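PDB 4V1S: alpha-1,6-mannanase from Bacteroides thetaiotaomicron, which belongs to glycoside hydrolase family 76 and probably hydrolyses alpha-1,6-mannosidic linkages within mannans. Local coordinates for residues 43-46 and 47-50. Residues are numbered along the deposited sequence; the frame is centred on the assembly and turned at random.
Sequences NNDY and YTWC
The indole of Trp-49 folds back from the first turn of helix 46-61 over the residues that lead into it. At the start of the path Trp-49 CB lies 3.4 Å from Tyr-46 O. With CG swung beside its own backbone N (chi1 -65°), the side chain runs toward the N-terminal end of the helix, and CG and CD1 pass close to the carbonyl of Asp-45, where Trp-49 CD1 lies 3.2 Å from Asp-45 O. That carbonyl lies over one face of the indole while Asp-45 O accepts the Trp-49 N hydrogen bond at 3.0 Å, in the carbonyl plane. Farther out, CE3 and CZ3 meet the tyrosine ring, with Tyr-46 CE1 3.5 Å from Trp-49 CZ3; the phenol turns an edge toward the indole face in an offset edge-to-face pair, planes at 78°. At the far rim, CZ2 and CH2 rest against the CB and amide of Asn-44, and Asn-44 OD1 is 3.7 Å from Trp-49 CH2. The long, flat indole suits this run because it reaches from Asp-45 O past the Tyr-46 ring to Asn-44, and an alanine here would probably leave the Tyr-46 edge and the Asn-44 amide without the surface they pack on. His-347 stacks on the indole as well, and Tyr-46 OH is hydrogen-bonded to Asn-344, which ties this turn to helix 334-350.

Asp-45 suits the helix start because its short carboxylate can turn back onto the first turn. CG stands anti to the backbone N (chi1 -171°), and Asp-45 OD1 accepts a weak but nearly straight bond from Thr-48 N at 3.3 Å. The threonine hydroxyl donates to the other oxygen, Thr-48 OG1 to Asp-45 OD2 at 2.7 Å, from above the carboxylate plane. Aspartate at the N-cap, accepting from the amide three residues on, is the classic start of an alpha-helix; the Thr-48 hydroxyl adds a second bond here.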
loop_
_atom_site.group_PDB
_atom_site.type_symbol
_atom_site.label_atom_id
_atom_site.label_comp_id
_atom_site.label_asym_id
_atom_site.label_seq_id
_atom_site.Cartn_x
_atom_site.Cartn_y
_atom_site.Cartn_z
ATOM N N ASN A 43 19.231 6.772 -18.383
ATOM C CA ASN A 43 19.422 8.171 -17.977
ATOM C C ASN A 43 18.179 8.717 -17.280
ATOM O O ASN A 43 17.989 9.941 -17.217
ATOM C CB ASN A 43 19.741 9.046 -19.195
ATOM N N ASN A 44 17.343 7.804 -16.765
ATOM C CA ASN A 44 16.093 8.164 -16.111
ATOM C C ASN A 44 16.320 8.621 -14.686
ATOM O O ASN A 44 16.782 7.863 -13.825
ATOM C CB ASN A 44 15.108 6.996 -16.078
ATOM C CG ASN A 44 14.690 6.545 -17.447
ATOM O OD1 ASN A 44 14.456 7.346 -18.355
ATOM N ND2 ASN A 44 14.547 5.235 -17.592
ATOM N N ASP A 45 15.955 9.862 -14.441
ATOM C CA ASP A 45 16.220 10.468 -13.176
ATOM C C ASP A 45 14.973 10.322 -12.321
ATOM O O ASP A 45 14.206 11.269 -12.156
ATOM C CB ASP A 45 16.581 11.922 -13.393
ATOM C CG ASP A 45 17.095 12.590 -12.156
ATOM O OD1 ASP A 45 17.092 11.950 -11.076
ATOM O OD2 ASP A 45 17.511 13.776 -12.280
ATOM N N TYR A 46 14.784 9.122 -11.780
ATOM C CA TYR A 46 13.603 8.820 -10.963
ATOM C C TYR A 46 13.441 9.764 -9.794
ATOM O O TYR A 46 12.333 10.136 -9.450
ATOM C CB TYR A 46 13.649 7.376 -10.444
ATOM C CG TYR A 46 13.674 6.358 -11.562
ATOM C CD1 TYR A 46 12.579 6.179 -12.386
ATOM C CD2 TYR A 46 14.825 5.603 -11.822
ATOM C CE1 TYR A 46 12.619 5.283 -13.460
ATOM C CE2 TYR A 46 14.868 4.701 -12.868
ATOM C CZ TYR A 46 13.763 4.548 -13.691
ATOM O OH TYR A 46 13.787 3.651 -14.731
ATOM N N TYR A 47 14.546 10.133 -9.157
ATOM C CA TYR A 47 14.477 11.017 -8.005
ATOM C C TYR A 47 13.893 12.384 -8.363
ATOM O O TYR A 47 13.002 12.905 -7.664
ATOM C CB TYR A 47 15.875 11.178 -7.437
ATOM C CG TYR A 47 15.976 11.783 -6.043
ATOM C CD1 TYR A 47 15.386 11.165 -4.942
ATOM C CD2 TYR A 47 16.707 12.924 -5.815
ATOM C CE1 TYR A 47 15.509 11.684 -3.674
ATOM C CE2 TYR A 47 16.830 13.473 -4.552
ATOM C CZ TYR A 47 16.235 12.835 -3.476
ATOM O OH TYR A 47 16.387 13.355 -2.210
ATOM N N THR A 48 14.375 12.957 -9.465
ATOM C CA THR A 48 13.781 14.192 -9.985
ATOM C C THR A 48 12.311 14.016 -10.367
ATOM O O THR A 48 11.490 14.847 -10.065
ATOM C CB THR A 48 14.591 14.751 -11.175
ATOM O OG1 THR A 48 15.866 15.150 -10.648
ATOM C CG2 THR A 48 13.921 15.931 -11.788
ATOM N N TRP A 49 11.983 12.900 -10.997
ATOM C CA TRP A 49 10.604 12.649 -11.351
ATOM C C TRP A 49 9.735 12.660 -10.114
ATOM O O TRP A 49 8.646 13.190 -10.144
ATOM C CB TRP A 49 10.435 11.304 -12.060
ATOM C CG TRP A 49 11.099 11.206 -13.388
ATOM C CD1 TRP A 49 11.781 12.179 -14.040
ATOM C CD2 TRP A 49 11.144 10.043 -14.216
ATOM N NE1 TRP A 49 12.264 11.688 -15.240
ATOM C CE2 TRP A 49 11.878 10.380 -15.373
ATOM C CE3 TRP A 49 10.612 8.755 -14.106
ATOM C CZ2 TRP A 49 12.097 9.463 -16.418
ATOM C CZ3 TRP A 49 10.845 7.842 -15.136
ATOM C CH2 TRP A 49 11.584 8.206 -16.272
ATOM N N CYS A 50 10.251 12.097 -9.025
ATOM C CA CYS A 50 9.493 12.081 -7.776
ATOM C C CYS A 50 9.281 13.489 -7.273
ATOM O O CYS A 50 8.160 13.880 -6.989
ATOM C CB CYS A 50 10.201 11.252 -6.721
ATOM S SG CYS A 50 9.340 11.199 -5.133
#